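Local coordinates for protein Exo-beta-1,4-mannosidase (Rhizomucor miehei, PDB 4LYP) that probably hydrolyses beta-1,4-linked mannosides, releasing mannose from their non-reducing ends, as an extracellular fungal glycoside hydrolase of family 5, at residues T289-V294 / M335-M340; P309-Y314 / D365-K370. One frame throughout, in Å; residues are numbered along the deposited sequence.

Both contacts belong to one side of the TIM barrel. Interaction 1 pairs two neighbouring barrel strands, and interaction 2 packs the two helices that follow those strands in the chain. Strand 288-292 leads into helix 308-329, then strand 333-338 into helix 362-380. Interaction 1 is fully buried and mixes backbone bonds with a polar cluster at the active-site end. Interaction 2 lies on the outer layer, partly buried, and rests on a small amide, carboxylate and ammonium group with two waters. The layers meet: M340 CE lies 3.4 Å from Y367 CG, and V294 packs on both Y314 and Y367.

Interaction 1: residues T289-V294 / M335-M340; sequences TCHCWV and MEEFGM
Two adjacent parallel strands of the TIM barrel meet here, and their C-terminal ends reach the catalytic face, where H291, W293 and E337 come together. C292 N donates to E337 O at 3.0 Å. E336 N gives C290 O a weaker, bent bond.

E337 is probably the catalytic nucleophile, from its place near the C-terminal end of this strand in a family 5 barrel. Its chain lies over one face of the H291 ring, with CG 3.6 Å from the ring centroid in a CH-pi contact. The carboxylate is stacked on the imidazole, the planes 15° apart. W293 NE1 points to E337 OE1, but this bond is doubtful because OE1 sits too close to another atom of the model. E337 OE2 also forms a salt bridge with R97.

H291 is held at both nitrogens. ND1 bonds to E238, a residue of the guanidine pocket that also includes W293. NE2 gives a nearly straight bond (174°) in the ring plane to the anti lone pair of E336 OE2, at 2.6 Å. E336 CG sits between its backbone N and carbonyl carbon (chi1 73°), which carries the extended chain to the NE2 edge of the ring.

On the opposite face of the sheet, C290 SG touches M335 CB and C292 CB touches M335 SD. Further along, G339 N lies over the indole face, 3.3 Å from W293 CZ3.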
# COMPACT_ATOMS: atom_id res chain seq x y z
N THR A 289 6.14 5.74 7.71
CA THR A 289 5.25 5.97 6.59
C THR A 289 4.20 6.95 6.99
O THR A 289 3.90 7.14 8.15
CB THR A 289 4.60 4.72 6.03
OG1 THR A 289 3.70 4.14 6.99
CG2 THR A 289 5.59 3.70 5.58
N CYS A 290 3.56 7.55 5.94
CA CYS A 290 2.32 8.28 6.10
C CYS A 290 1.45 8.03 4.90
O CYS A 290 1.94 7.66 3.80
CB CYS A 290 2.64 9.79 6.35
SG CYS A 290 3.51 10.63 5.04
N HIS A 291 0.13 8.16 5.12
CA HIS A 291 -0.88 8.03 4.06
C HIS A 291 -1.70 9.28 4.17
O HIS A 291 -2.23 9.61 5.24
CB HIS A 291 -1.83 6.87 4.34
CG HIS A 291 -1.22 5.49 4.39
ND1 HIS A 291 -1.98 4.36 4.51
CD2 HIS A 291 0.07 5.08 4.34
CE1 HIS A 291 -1.18 3.29 4.55
NE2 HIS A 291 0.06 3.69 4.45
N CYS A 292 -1.87 10.05 3.06
CA CYS A 292 -2.59 11.32 3.11
C CYS A 292 -3.85 11.24 2.25
O CYS A 292 -3.74 11.03 1.00
CB CYS A 292 -1.67 12.44 2.60
SG CYS A 292 -2.53 14.06 2.71
N TRP A 293 -5.02 11.39 2.88
CA TRP A 293 -6.33 11.18 2.22
C TRP A 293 -7.29 12.30 2.44
O TRP A 293 -8.17 12.23 3.29
CB TRP A 293 -6.90 9.83 2.65
CG TRP A 293 -6.13 8.68 2.06
CD1 TRP A 293 -5.35 7.74 2.67
CD2 TRP A 293 -6.08 8.42 0.65
NE1 TRP A 293 -4.77 6.89 1.70
CE2 TRP A 293 -5.24 7.32 0.48
CE3 TRP A 293 -6.69 9.02 -0.48
CZ2 TRP A 293 -5.02 6.77 -0.79
CZ3 TRP A 293 -6.45 8.51 -1.72
CH2 TRP A 293 -5.59 7.41 -1.87
N VAL A 294 -7.14 13.38 1.64
CA VAL A 294 -7.91 14.58 1.91
C VAL A 294 -9.43 14.38 1.76
O VAL A 294 -10.20 14.94 2.56
CB VAL A 294 -7.39 15.79 1.12
CG1 VAL A 294 -6.09 16.30 1.72
CG2 VAL A 294 -7.33 15.54 -0.40
N MET A 335 5.82 8.68 1.91
CA MET A 335 4.35 8.87 1.82
C MET A 335 3.83 7.76 0.91
O MET A 335 3.74 7.90 -0.35
CB MET A 335 3.96 10.24 1.30
CG MET A 335 2.46 10.36 1.22
SD MET A 335 1.84 12.08 1.07
CE MET A 335 2.50 12.55 -0.49
N GLU A 336 3.56 6.61 1.52
CA GLU A 336 3.35 5.37 0.77
C GLU A 336 1.89 5.25 0.27
O GLU A 336 1.59 4.26 -0.40
CB GLU A 336 3.74 4.13 1.58
CG GLU A 336 2.77 3.83 2.67
CD GLU A 336 3.05 2.55 3.43
OE1 GLU A 336 4.04 1.86 3.09
OE2 GLU A 336 2.25 2.24 4.35
N GLU A 337 1.03 6.21 0.61
CA GLU A 337 -0.29 6.34 -0.05
C GLU A 337 -0.61 7.80 -0.11
O GLU A 337 -0.47 8.54 0.89
CB GLU A 337 -1.45 5.71 0.72
CG GLU A 337 -1.35 4.19 0.89
CD GLU A 337 -2.66 3.60 1.39
OE1 GLU A 337 -3.67 4.31 1.49
OE2 GLU A 337 -2.68 2.37 1.70
N PHE A 338 -1.23 8.21 -1.22
CA PHE A 338 -1.99 9.47 -1.33
C PHE A 338 -2.76 9.40 -2.61
O PHE A 338 -2.36 8.68 -3.55
CB PHE A 338 -1.09 10.73 -1.27
CG PHE A 338 -0.29 10.95 -2.51
CD1 PHE A 338 0.88 10.22 -2.81
CD2 PHE A 338 -0.75 11.87 -3.47
CE1 PHE A 338 1.56 10.39 -4.01
CE2 PHE A 338 -0.03 12.04 -4.67
CZ PHE A 338 1.12 11.32 -4.93
N GLY A 339 -3.81 10.22 -2.72
CA GLY A 339 -4.54 10.21 -4.00
C GLY A 339 -5.66 11.24 -3.94
O GLY A 339 -5.93 11.90 -2.95
N MET A 340 -6.31 11.39 -5.12
CA MET A 340 -7.41 12.36 -5.29
C MET A 340 -8.31 11.84 -6.42
O MET A 340 -7.84 11.19 -7.35
CB MET A 340 -6.84 13.75 -5.57
CG MET A 340 -7.89 14.79 -5.80
SD MET A 340 -7.26 16.50 -5.82
CE MET A 340 -7.06 16.79 -4.05
O HOH W 1 -4.98 12.90 -0.48

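Interaction 2: residues P309-Y314 / D365-K370; sequences PHANEY and DEYYQK
N312 and A311 of helix 308-329 face E366, Y367 and K370 of helix 362-380. These are two neighbouring helices of the TIM barrel's outer layer. They run nearly parallel, with a crossing angle of -22° and axes 10.1 Å apart.

The direct polar link is one hydrogen bond. N312 ND2 donates to E366 OE2 at 3.0 Å, a bent bond that meets the oxygen on its anti side, tilted 26° out of the carboxylate plane. K370 NZ reaches the same oxygen at 2.8 Å in a salt bridge within its own helix. The two donors come from opposite faces of the carboxylate plane.

Water adds two bridges. One water donates to N312 OD1 and to Y367 O. The other accepts from N312 ND2 and, weakly, from K370 NZ.

Packing is light. Y367 CG stands anti to its backbone N (chi1 -175°), which turns the CD1-CE1 edge of the ring toward helix 308-329. There CE1 lies 4.1 Å from A311 CB, and N312 OD1 and A311 O both sit near the ring plane.

N312 thus works through both ends of its amide, and the shared carboxylate oxygen would probably draw the ammonium and amide groups together despite their both being donors.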
# COMPACT_ATOMS: atom_id res chain seq x y z
N PRO A 309 -7.35 24.59 -3.37
CA PRO A 309 -6.30 25.27 -2.59
C PRO A 309 -6.22 24.73 -1.13
O PRO A 309 -5.10 24.49 -0.63
CB PRO A 309 -6.73 26.77 -2.58
CG PRO A 309 -7.32 26.87 -4.01
CD PRO A 309 -8.14 25.57 -4.15
N HIS A 310 -7.37 24.51 -0.46
CA HIS A 310 -7.29 24.01 0.90
C HIS A 310 -6.67 22.60 0.93
O HIS A 310 -5.93 22.30 1.86
CB HIS A 310 -8.70 23.99 1.49
CG HIS A 310 -8.77 23.48 2.91
ND1 HIS A 310 -7.98 23.99 3.91
CD2 HIS A 310 -9.54 22.52 3.48
CE1 HIS A 310 -8.35 23.42 5.08
NE2 HIS A 310 -9.26 22.54 4.83
N ALA A 311 -6.96 21.73 -0.08
CA ALA A 311 -6.31 20.43 -0.10
C ALA A 311 -4.81 20.55 -0.33
O ALA A 311 -4.01 19.83 0.31
CB ALA A 311 -6.93 19.57 -1.21
N ASN A 312 -4.37 21.46 -1.24
CA ASN A 312 -2.94 21.65 -1.47
C ASN A 312 -2.26 22.14 -0.20
O ASN A 312 -1.17 21.68 0.14
CB ASN A 312 -2.66 22.67 -2.60
CG ASN A 312 -3.02 22.16 -3.96
OD1 ASN A 312 -2.84 20.96 -4.24
ND2 ASN A 312 -3.41 23.05 -4.86
N GLU A 313 -2.90 23.06 0.54
CA GLU A 313 -2.26 23.56 1.76
C GLU A 313 -2.20 22.46 2.81
O GLU A 313 -1.19 22.34 3.54
CB GLU A 313 -3.10 24.69 2.27
CG GLU A 313 -3.00 25.90 1.32
CD GLU A 313 -4.02 26.96 1.57
OE1 GLU A 313 -4.75 26.91 2.55
OE2 GLU A 313 -4.00 27.93 0.78
N TYR A 314 -3.24 21.61 2.91
CA TYR A 314 -3.23 20.51 3.86
C TYR A 314 -2.08 19.56 3.54
O TYR A 314 -1.33 19.18 4.42
CB TYR A 314 -4.56 19.77 3.85
CG TYR A 314 -4.58 18.69 4.90
CD1 TYR A 314 -4.08 17.41 4.64
CD2 TYR A 314 -5.08 18.97 6.17
CE1 TYR A 314 -4.02 16.43 5.60
CE2 TYR A 314 -5.07 17.97 7.14
CZ TYR A 314 -4.49 16.69 6.82
OH TYR A 314 -4.43 15.75 7.80
N ASP A 365 -4.27 16.22 -10.94
CA ASP A 365 -2.93 16.42 -11.56
C ASP A 365 -2.22 17.52 -10.85
O ASP A 365 -1.00 17.38 -10.60
CB ASP A 365 -3.13 16.76 -13.02
CG ASP A 365 -3.56 15.56 -13.87
OD1 ASP A 365 -3.77 14.49 -13.34
OD2 ASP A 365 -3.64 15.80 -15.08
N GLU A 366 -2.87 18.63 -10.52
CA GLU A 366 -2.22 19.71 -9.83
C GLU A 366 -1.82 19.28 -8.39
O GLU A 366 -0.73 19.57 -7.92
CB GLU A 366 -3.13 20.93 -9.75
CG GLU A 366 -2.58 22.03 -8.90
CD GLU A 366 -3.49 23.25 -8.79
OE1 GLU A 366 -4.13 23.60 -9.83
OE2 GLU A 366 -3.48 23.90 -7.72
N TYR A 367 -2.73 18.54 -7.72
CA TYR A 367 -2.46 18.07 -6.40
C TYR A 367 -1.24 17.17 -6.34
O TYR A 367 -0.34 17.33 -5.52
CB TYR A 367 -3.71 17.31 -5.90
CG TYR A 367 -3.64 16.84 -4.48
CD1 TYR A 367 -3.71 17.71 -3.38
CD2 TYR A 367 -3.60 15.43 -4.24
CE1 TYR A 367 -3.74 17.20 -2.12
CE2 TYR A 367 -3.64 14.94 -2.94
CZ TYR A 367 -3.73 15.84 -1.89
OH TYR A 367 -3.80 15.39 -0.59
N TYR A 368 -1.17 16.21 -7.31
CA TYR A 368 -0.01 15.34 -7.42
C TYR A 368 1.24 16.19 -7.72
O TYR A 368 2.29 15.97 -7.11
CB TYR A 368 -0.16 14.33 -8.57
CG TYR A 368 -0.86 13.01 -8.27
CD1 TYR A 368 -2.12 12.92 -7.66
CD2 TYR A 368 -0.24 11.83 -8.67
CE1 TYR A 368 -2.71 11.68 -7.42
CE2 TYR A 368 -0.83 10.58 -8.45
CZ TYR A 368 -2.04 10.53 -7.83
OH TYR A 368 -2.60 9.27 -7.64
N GLN A 369 1.13 17.10 -8.69
CA GLN A 369 2.31 17.82 -9.11
C GLN A 369 2.90 18.63 -7.95
O GLN A 369 4.12 18.66 -7.76
CB GLN A 369 1.99 18.72 -10.29
CG GLN A 369 3.23 19.52 -10.74
CD GLN A 369 2.90 20.23 -12.00
OE1 GLN A 369 2.18 21.23 -11.95
NE2 GLN A 369 3.30 19.67 -13.10
N LYS A 370 2.07 19.28 -7.16
CA LYS A 370 2.55 20.06 -6.05
C LYS A 370 3.12 19.19 -4.96
O LYS A 370 4.15 19.53 -4.33
CB LYS A 370 1.45 20.98 -5.52
CG LYS A 370 1.17 22.09 -6.51
CD LYS A 370 0.04 23.00 -6.09
CE LYS A 370 -0.09 24.23 -6.97
NZ LYS A 370 -1.26 25.12 -6.55
O HOH W 2 -0.76 19.24 -3.36
O HOH W 3 -3.40 25.98 -4.37